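Local coordinates for uroporphyrinogen III synthase (Thermus thermophilus, PDB 1WCW), which probably catalyses the conversion of hydroxymethylbilane to uroporphyrinogen III, the cyclising step of tetrapyrrole biosynthesis, at residues 47-52 against 72-77; 198-203 against 230-235. One frame throughout, in Å; residues are numbered along the deposited sequence.

Contacts 1 and 2 sample one domain each of the uroporphyrinogen III synthase fold, in which two alpha/beta domains are joined by a pair of strands. Contact 1 comes first along the chain and is complete before contact 2 begins. It joins helices 50-57 and 68-80, which flank the mixed sheet containing strands 62-65 and 132-137. Contact 2 brings together the C-terminal ends of helices 192-201 and 223-231, beside the parallel sheet of strands 10-13, 186-189 and 217-221. Their centres lie 33 Å apart on opposite sides of the chain's centre, and their nearest atoms are about 21 Å apart; each packs helices beside a different sheet, and they do not touch.

Contact 1 of 2, residues 47-52 against 72-77; sequences PEYRDQ and RDLLEA
The phenol ring of Tyr49 meets helix 68-80 with its outer end: the methyl CD1 of Leu74 lies beside the ring's rim, level with it, 4.4 Å from Tyr49 CE2, while Ala77 CB comes in obliquely. Ala77 CB is 3.4 Å from Tyr49 OH and 4.0 Å from Tyr49 CZ, so the alanine abuts the hydroxyl end of the ring. The ring reaches across because Tyr49 CG is tucked between N and C of its own backbone (chi1 62°). Tyr49 is itself the N-cap residue of helix 50-57, and its neighbours include Val44 of the preceding loop and Pro162 of strand 155-167. Leu74 also packs on Val53 and Leu56, further along helix 50-57, and thereby extends the same helix-to-helix seam beside the mixed sheet. Asp73 gives little surface to Tyr49, and its OD1 forms a salt bridge with Lys43. A serine in place of Tyr49 would probably open a gap beside Ala77 and Leu74, where the ring now bridges the start of helix 50-57 to helix 68-80. Tyr49 OH lies 4.0 Å from Asp73 O, and with no hydrogen bond across these segments the seam depends on the fit of the ring against Ala77 and Leu74.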
ATOM      1  N   PRO A  47     -17.481 -15.176  -5.692  1.00 16.04           N
ATOM      2  CA  PRO A  47     -18.832 -15.343  -5.126  1.00 16.12           C
ATOM      3  C   PRO A  47     -19.071 -14.657  -3.770  1.00 15.50           C
ATOM      4  O   PRO A  47     -20.202 -14.324  -3.429  1.00 20.38           O
ATOM      5  CB  PRO A  47     -18.968 -16.861  -5.009  1.00 15.11           C
ATOM      6  CG  PRO A  47     -18.088 -17.384  -6.098  1.00 15.79           C
ATOM      7  CD  PRO A  47     -16.886 -16.442  -6.115  1.00 15.61           C
ATOM      8  N   GLU A  48     -18.000 -14.452  -2.990  1.00 16.49           N
ATOM      9  CA  GLU A  48     -18.138 -13.833  -1.670  1.00 18.99           C
ATOM     10  C   GLU A  48     -18.489 -12.364  -1.670  1.00 20.18           C
ATOM     11  O   GLU A  48     -18.993 -11.827  -0.659  1.00 25.47           O
ATOM     12  CB  GLU A  48     -16.874 -14.066  -0.823  1.00 21.04           C
ATOM     13  CG  GLU A  48     -16.675 -15.525  -0.438  1.00 26.92           C
ATOM     14  CD  GLU A  48     -15.563 -15.715   0.604  1.00 36.12           C
ATOM     15  OE1 GLU A  48     -15.714 -15.248   1.753  1.00 44.33           O
ATOM     16  OE2 GLU A  48     -14.527 -16.318   0.266  1.00 43.55           O
ATOM     17  N   TYR A  49     -18.251 -11.669  -2.795  1.00 16.67           N
ATOM     18  CA  TYR A  49     -18.662 -10.262  -2.829  1.00 16.39           C
ATOM     19  C   TYR A  49     -19.511  -9.974  -4.046  1.00 15.95           C
ATOM     20  O   TYR A  49     -19.647  -8.849  -4.487  1.00 16.66           O
ATOM     21  CB  TYR A  49     -17.456  -9.303  -2.722  1.00 20.18           C
ATOM     22  CG  TYR A  49     -16.433  -9.386  -3.819  1.00 13.37           C
ATOM     23  CD1 TYR A  49     -15.501 -10.414  -3.920  1.00 15.39           C
ATOM     24  CD2 TYR A  49     -16.375  -8.373  -4.781  1.00 19.59           C
ATOM     25  CE1 TYR A  49     -14.577 -10.440  -4.890  1.00 15.19           C
ATOM     26  CE2 TYR A  49     -15.416  -8.400  -5.781  1.00 17.86           C
ATOM     27  CZ  TYR A  49     -14.524  -9.408  -5.850  1.00 14.85           C
ATOM     28  OH  TYR A  49     -13.552  -9.393  -6.797  1.00 19.78           O
ATOM     29  N   ARG A  50     -20.099 -11.032  -4.614  1.00 14.14           N
ATOM     30  CA  ARG A  50     -20.972 -10.895  -5.800  1.00 16.68           C
ATOM     31  C   ARG A  50     -22.082  -9.868  -5.596  1.00 14.58           C
ATOM     32  O   ARG A  50     -22.519  -9.164  -6.522  1.00 17.50           O
ATOM     33  CB  ARG A  50     -21.521 -12.286  -6.213  1.00 17.59           C
ATOM     34  CG  ARG A  50     -22.587 -12.766  -5.355  1.00 28.56           C
ATOM     35  CD  ARG A  50     -22.936 -14.179  -5.748  1.00 34.48           C
ATOM     36  NE  ARG A  50     -23.660 -14.290  -6.995  1.00 40.36           N
ATOM     37  CZ  ARG A  50     -24.762 -15.023  -7.078  1.00 41.31           C
ATOM     38  NH1 ARG A  50     -25.420 -15.157  -8.219  1.00 38.41           N
ATOM     39  NH2 ARG A  50     -25.222 -15.585  -5.963  1.00 44.21           N
ATOM     40  N   ASP A  51     -22.592  -9.796  -4.371  1.00 16.77           N
ATOM     41  CA  ASP A  51     -23.677  -8.901  -4.000  1.00 17.91           C
ATOM     42  C   ASP A  51     -23.250  -7.406  -4.228  1.00 16.52           C
ATOM     43  O   ASP A  51     -24.020  -6.589  -4.756  1.00 16.79           O
ATOM     44  CB  ASP A  51     -23.921  -9.195  -2.497  1.00 23.34           C
ATOM     45  CG  ASP A  51     -22.683  -9.953  -1.852  1.00 37.74           C
ATOM     46  OD1 ASP A  51     -22.417 -11.149  -2.172  1.00 33.28           O
ATOM     47  OD2 ASP A  51     -21.933  -9.350  -1.048  1.00 41.65           O
ATOM     48  N   GLN A  52     -22.003  -7.131  -3.855  1.00 16.14           N
ATOM     49  CA  GLN A  52     -21.461  -5.775  -3.998  1.00 15.10           C
ATOM     50  C   GLN A  52     -21.219  -5.449  -5.474  1.00 14.00           C
ATOM     51  O   GLN A  52     -21.478  -4.336  -5.901  1.00 13.61           O
ATOM     52  CB  GLN A  52     -20.141  -5.663  -3.279  1.00 17.55           C
ATOM     53  CG  GLN A  52     -20.171  -6.136  -1.793  1.00 26.83           C
ATOM     54  CD  GLN A  52     -21.233  -5.468  -0.979  1.00 38.14           C
ATOM     55  OE1 GLN A  52     -21.251  -4.237  -0.825  1.00 39.78           O
ATOM     56  NE2 GLN A  52     -22.128  -6.284  -0.403  1.00 37.53           N
ATOM     57  N   ARG A  72      -8.177  -3.862 -11.456  1.00 11.18           N
ATOM     58  CA  ARG A  72      -8.125  -4.992 -12.362  1.00 12.55           C
ATOM     59  C   ARG A  72      -8.932  -6.150 -11.818  1.00 10.44           C
ATOM     60  O   ARG A  72      -9.726  -6.773 -12.578  1.00 12.95           O
ATOM     61  CB  ARG A  72      -6.688  -5.402 -12.600  1.00 11.77           C
ATOM     62  CG  ARG A  72      -5.933  -4.321 -13.335  1.00 16.03           C
ATOM     63  CD  ARG A  72      -4.481  -4.750 -13.794  1.00 17.81           C
ATOM     64  NE  ARG A  72      -3.812  -3.545 -14.279  1.00 27.12           N
ATOM     65  CZ  ARG A  72      -3.050  -2.753 -13.523  1.00 23.63           C
ATOM     66  NH1 ARG A  72      -2.503  -1.645 -14.050  1.00 31.86           N
ATOM     67  NH2 ARG A  72      -2.769  -3.110 -12.289  1.00 22.18           N
ATOM     68  N   ASP A  73      -8.785  -6.443 -10.520  1.00 10.22           N
ATOM     69  CA  ASP A  73      -9.540  -7.544  -9.939  1.00 10.51           C
ATOM     70  C   ASP A  73     -11.051  -7.306 -10.026  1.00 12.00           C
ATOM     71  O   ASP A  73     -11.822  -8.275 -10.276  1.00 11.19           O
ATOM     72  CB  ASP A  73      -9.173  -7.797  -8.472  1.00 11.65           C
ATOM     73  CG  ASP A  73      -7.823  -8.425  -8.283  1.00 19.65           C
ATOM     74  OD1 ASP A  73      -7.460  -8.495  -7.091  1.00 21.92           O
ATOM     75  OD2 ASP A  73      -7.150  -8.853  -9.270  1.00 20.82           O
ATOM     76  N   LEU A  74     -11.528  -6.090  -9.775  1.00  9.53           N
ATOM     77  CA  LEU A  74     -12.924  -5.837  -9.861  1.00  8.70           C
ATOM     78  C   LEU A  74     -13.463  -6.010 -11.269  1.00  9.80           C
ATOM     79  O   LEU A  74     -14.568  -6.563 -11.437  1.00  9.83           O
ATOM     80  CB  LEU A  74     -13.186  -4.403  -9.330  1.00 11.88           C
ATOM     81  CG  LEU A  74     -14.616  -3.954  -9.298  1.00 15.04           C
ATOM     82  CD1 LEU A  74     -15.460  -4.838  -8.432  1.00 22.49           C
ATOM     83  CD2 LEU A  74     -14.672  -2.495  -8.735  1.00 17.77           C
ATOM     84  N   LEU A  75     -12.750  -5.516 -12.257  1.00  9.65           N
ATOM     85  CA  LEU A  75     -13.183  -5.680 -13.638  1.00 11.28           C
ATOM     86  C   LEU A  75     -13.232  -7.200 -13.990  1.00 11.92           C
ATOM     87  O   LEU A  75     -14.213  -7.645 -14.646  1.00 12.58           O
ATOM     88  CB  LEU A  75     -12.232  -4.912 -14.578  1.00 12.42           C
ATOM     89  CG  LEU A  75     -12.409  -3.398 -14.440  1.00 12.83           C
ATOM     90  CD1 LEU A  75     -11.301  -2.750 -15.214  1.00 15.66           C
ATOM     91  CD2 LEU A  75     -13.730  -2.942 -14.951  1.00 16.87           C
ATOM     92  N   GLU A  76     -12.261  -7.980 -13.530  1.00 11.82           N
ATOM     93  CA  GLU A  76     -12.306  -9.415 -13.756  1.00 10.46           C
ATOM     94  C   GLU A  76     -13.511 -10.032 -13.062  1.00 12.99           C
ATOM     95  O   GLU A  76     -14.107 -10.954 -13.572  1.00 12.66           O
ATOM     96  CB  GLU A  76     -11.059 -10.074 -13.196  1.00 13.84           C
ATOM     97  CG  GLU A  76      -9.791  -9.846 -13.960  1.00 17.57           C
ATOM     98  CD  GLU A  76      -8.495 -10.406 -13.284  1.00 25.73           C
ATOM     99  OE1 GLU A  76      -7.400 -10.068 -13.813  1.00 35.50           O
ATOM    100  OE2 GLU A  76      -8.532 -11.167 -12.274  1.00 27.69           O
ATOM    101  N   ALA A  77     -13.862  -9.560 -11.868  1.00  9.99           N
ATOM    102  CA  ALA A  77     -15.013 -10.089 -11.158  1.00 10.17           C
ATOM    103  C   ALA A  77     -16.275  -9.808 -11.930  1.00 11.33           C
ATOM    104  O   ALA A  77     -17.171 -10.692 -12.031  1.00 10.73           O
ATOM    105  CB  ALA A  77     -15.117  -9.459  -9.773  1.00 11.19           C
TER

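Contact 2 of 2, residues 198-203 against 230-235; sequences LFEGAK and REWGVK
Phe199 and Trp232 lie face against face, forming the tight part of this contact. The Phe199 ring and the five-membered ring of Trp232 make an offset stack, their centroids 4.6 Å apart and their planes inclined by 16°. The two side chains run antiparallel, so that each methylene lies over the other's ring. Phe199 CB stands 3.4 Å from the centroid of the Trp232 six-membered ring, only 12° from its normal, and Trp232 CB is 3.8 Å from the centroid of the Phe199 ring. Two reciprocal CH-pi contacts thus reinforce the stack from within the same interface. At the far end of the Phe199 ring, Val234 CG2 approaches Phe199 CZ obliquely at 3.8 Å; the valine methyl gets there with CG2 anti to the carbonyl carbon, while Leu208 of helix 205-214 also packs on Phe199.

Helix 223-231 ends in a Schellman motif, a turn that probably helps bring both Trp232 and Val234 against Phe199. Gly233, with positive phi, is its C' residue: its N bonds to Arg230 O, and Val234 N to Leu229 O.

The outer side is looser. Here Glu200 crosses the indole at about a right angle, and its CG comes no nearer than 4.1 Å to Trp232 CZ2. Its carboxylate turns to Lys141 in a salt bridge, whereas Trp232 NE1 is hydrogen-bonded to Glu196, one turn before Glu200 in helix 192-201.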
ATOM      1  N   LEU A 198       3.806  -3.627  10.737  1.00  8.11           N
ATOM      2  CA  LEU A 198       4.848  -3.835  11.738  1.00  6.70           C
ATOM      3  C   LEU A 198       4.529  -3.132  13.028  1.00  8.93           C
ATOM      4  O   LEU A 198       4.614  -3.766  14.111  1.00  8.43           O
ATOM      5  CB  LEU A 198       6.161  -3.334  11.119  1.00  8.10           C
ATOM      6  CG  LEU A 198       7.329  -3.410  12.084  1.00  9.53           C
ATOM      7  CD1 LEU A 198       7.628  -4.860  12.540  1.00 10.99           C
ATOM      8  CD2 LEU A 198       8.586  -2.871  11.406  1.00 11.04           C
ATOM      9  N   PHE A 199       4.193  -1.851  12.985  1.00  8.33           N
ATOM     10  CA  PHE A 199       3.927  -1.152  14.240  1.00  9.37           C
ATOM     11  C   PHE A 199       2.646  -1.585  14.865  1.00 10.19           C
ATOM     12  O   PHE A 199       2.629  -1.621  16.140  1.00 11.59           O
ATOM     13  CB  PHE A 199       3.915   0.368  14.002  1.00 11.01           C
ATOM     14  CG  PHE A 199       5.278   0.988  14.117  1.00  9.59           C
ATOM     15  CD1 PHE A 199       6.104   1.148  13.043  1.00 11.03           C
ATOM     16  CD2 PHE A 199       5.760   1.316  15.386  1.00 12.63           C
ATOM     17  CE1 PHE A 199       7.409   1.641  13.212  1.00 14.06           C
ATOM     18  CE2 PHE A 199       7.067   1.800  15.564  1.00 15.22           C
ATOM     19  CZ  PHE A 199       7.860   1.965  14.499  1.00 14.77           C
ATOM     20  N   GLU A 200       1.620  -1.972  14.125  1.00  8.12           N
ATOM     21  CA  GLU A 200       0.358  -2.413  14.775  1.00 10.62           C
ATOM     22  C   GLU A 200       0.552  -3.780  15.367  1.00 13.27           C
ATOM     23  O   GLU A 200      -0.226  -4.115  16.316  1.00 14.25           O
ATOM     24  CB  GLU A 200      -0.826  -2.429  13.801  1.00 11.32           C
ATOM     25  CG  GLU A 200      -1.251  -1.037  13.314  1.00 10.83           C
ATOM     26  CD  GLU A 200      -2.338  -1.072  12.276  1.00 13.96           C
ATOM     27  OE1 GLU A 200      -2.858  -2.174  12.032  1.00 20.61           O
ATOM     28  OE2 GLU A 200      -2.668  -0.060  11.666  1.00 15.47           O
ATOM     29  N   GLY A 201       1.489  -4.579  14.871  1.00 11.21           N
ATOM     30  CA  GLY A 201       1.670  -5.922  15.381  1.00 11.49           C
ATOM     31  C   GLY A 201       2.825  -6.125  16.322  1.00 10.99           C
ATOM     32  O   GLY A 201       2.995  -7.291  16.782  1.00 15.60           O
ATOM     33  N   ALA A 202       3.618  -5.117  16.628  1.00 11.05           N
ATOM     34  CA  ALA A 202       4.754  -5.289  17.550  1.00 10.79           C
ATOM     35  C   ALA A 202       4.341  -5.513  18.997  1.00 12.07           C
ATOM     36  O   ALA A 202       3.338  -4.960  19.459  1.00 13.24           O
ATOM     37  CB  ALA A 202       5.647  -4.051  17.505  1.00 14.21           C
ATOM     38  N   LYS A 203       5.107  -6.351  19.669  1.00 11.97           N
ATOM     39  CA  LYS A 203       4.874  -6.489  21.106  1.00 12.95           C
ATOM     40  C   LYS A 203       5.266  -5.213  21.844  1.00 15.02           C
ATOM     41  O   LYS A 203       4.573  -4.810  22.834  1.00 17.59           O
ATOM     42  CB  LYS A 203       5.705  -7.635  21.661  1.00 17.89           C
ATOM     43  CG  LYS A 203       5.156  -8.997  21.298  1.00 23.99           C
ATOM     44  CD  LYS A 203       5.939 -10.176  21.898  1.00 32.67           C
ATOM     45  CE  LYS A 203       5.325 -11.513  21.385  1.00 38.13           C
ATOM     46  NZ  LYS A 203       6.139 -12.765  21.717  1.00 39.06           N
ATOM     47  N   ARG A 230       7.120   8.247   9.506  1.00  8.77           N
ATOM     48  CA  ARG A 230       7.151   9.491  10.297  1.00  9.14           C
ATOM     49  C   ARG A 230       5.946   9.590  11.221  1.00 10.32           C
ATOM     50  O   ARG A 230       6.090  10.087  12.350  1.00 11.60           O
ATOM     51  CB  ARG A 230       7.218  10.726   9.364  1.00 10.61           C
ATOM     52  CG  ARG A 230       8.565  10.846   8.621  1.00 11.70           C
ATOM     53  CD  ARG A 230       8.493  11.795   7.407  1.00 17.40           C
ATOM     54  NE  ARG A 230       7.866  13.073   7.605  1.00 24.54           N
ATOM     55  CZ  ARG A 230       8.523  14.238   7.689  1.00 30.99           C
ATOM     56  NH1 ARG A 230       7.855  15.381   7.831  1.00 36.19           N
ATOM     57  NH2 ARG A 230       9.840  14.258   7.671  1.00 23.63           N
ATOM     58  N   GLU A 231       4.794   9.123  10.811  1.00 10.52           N
ATOM     59  CA  GLU A 231       3.589   9.173  11.667  1.00 14.47           C
ATOM     60  C   GLU A 231       3.781   8.273  12.887  1.00 14.70           C
ATOM     61  O   GLU A 231       3.110   8.499  13.911  1.00 19.74           O
ATOM     62  CB  GLU A 231       2.369   8.717  10.883  1.00 17.49           C
ATOM     63  CG  GLU A 231       1.956   9.594   9.682  1.00 29.57           C
ATOM     64  CD  GLU A 231       0.817   8.928   8.902  1.00 39.18           C
ATOM     65  OE1 GLU A 231      -0.187   8.536   9.546  1.00 44.97           O
ATOM     66  OE2 GLU A 231       0.918   8.767   7.653  1.00 45.84           O
ATOM     67  N   TRP A 232       4.637   7.252  12.825  1.00 10.03           N
ATOM     68  CA  TRP A 232       4.916   6.418  13.989  1.00  9.50           C
ATOM     69  C   TRP A 232       6.123   6.934  14.748  1.00 10.32           C
ATOM     70  O   TRP A 232       6.585   6.241  15.648  1.00 12.17           O
ATOM     71  CB  TRP A 232       5.097   4.953  13.597  1.00 10.34           C
ATOM     72  CG  TRP A 232       3.801   4.279  13.296  1.00 11.08           C
ATOM     73  CD1 TRP A 232       3.177   4.085  12.047  1.00  9.70           C
ATOM     74  CD2 TRP A 232       2.917   3.659  14.251  1.00  8.83           C
ATOM     75  NE1 TRP A 232       2.015   3.406  12.192  1.00 10.71           N
ATOM     76  CE2 TRP A 232       1.814   3.133  13.529  1.00  9.05           C
ATOM     77  CE3 TRP A 232       2.943   3.497  15.648  1.00 13.38           C
ATOM     78  CZ2 TRP A 232       0.758   2.433  14.130  1.00 12.80           C
ATOM     79  CZ3 TRP A 232       1.890   2.788  16.258  1.00 13.20           C
ATOM     80  CH2 TRP A 232       0.807   2.274  15.503  1.00 13.10           C
ATOM     81  N   GLY A 233       6.646   8.102  14.395  1.00  9.36           N
ATOM     82  CA  GLY A 233       7.777   8.634  15.135  1.00 10.00           C
ATOM     83  C   GLY A 233       9.131   8.148  14.670  1.00  8.74           C
ATOM     84  O   GLY A 233      10.114   8.254  15.404  1.00  9.32           O
ATOM     85  N   VAL A 234       9.235   7.598  13.454  1.00  9.16           N
ATOM     86  CA  VAL A 234      10.501   7.154  12.908  1.00  8.01           C
ATOM     87  C   VAL A 234      10.903   7.953  11.701  1.00  7.48           C
ATOM     88  O   VAL A 234      10.055   8.182  10.817  1.00  8.97           O
ATOM     89  CB  VAL A 234      10.414   5.668  12.520  1.00  8.62           C
ATOM     90  CG1 VAL A 234      11.709   5.249  11.772  1.00 10.20           C
ATOM     91  CG2 VAL A 234      10.189   4.825  13.788  1.00 13.08           C
ATOM     92  N   LYS A 235      12.098   8.511  11.674  1.00  8.32           N
ATOM     93  CA  LYS A 235      12.523   9.221  10.500  1.00  9.62           C
ATOM     94  C   LYS A 235      13.355   8.292   9.593  1.00  7.96           C
ATOM     95  O   LYS A 235      14.404   7.780  10.027  1.00  9.79           O
ATOM     96  CB  LYS A 235      13.419  10.417  10.933  1.00 11.59           C
ATOM     97  CG  LYS A 235      13.910  11.253   9.758  1.00 12.44           C
ATOM     98  CD  LYS A 235      14.919  12.276  10.256  1.00 16.92           C
ATOM     99  CE  LYS A 235      15.629  12.976   9.147  1.00 20.45           C
ATOM    100  NZ  LYS A 235      16.627  12.077   8.520  1.00 23.22           N
TER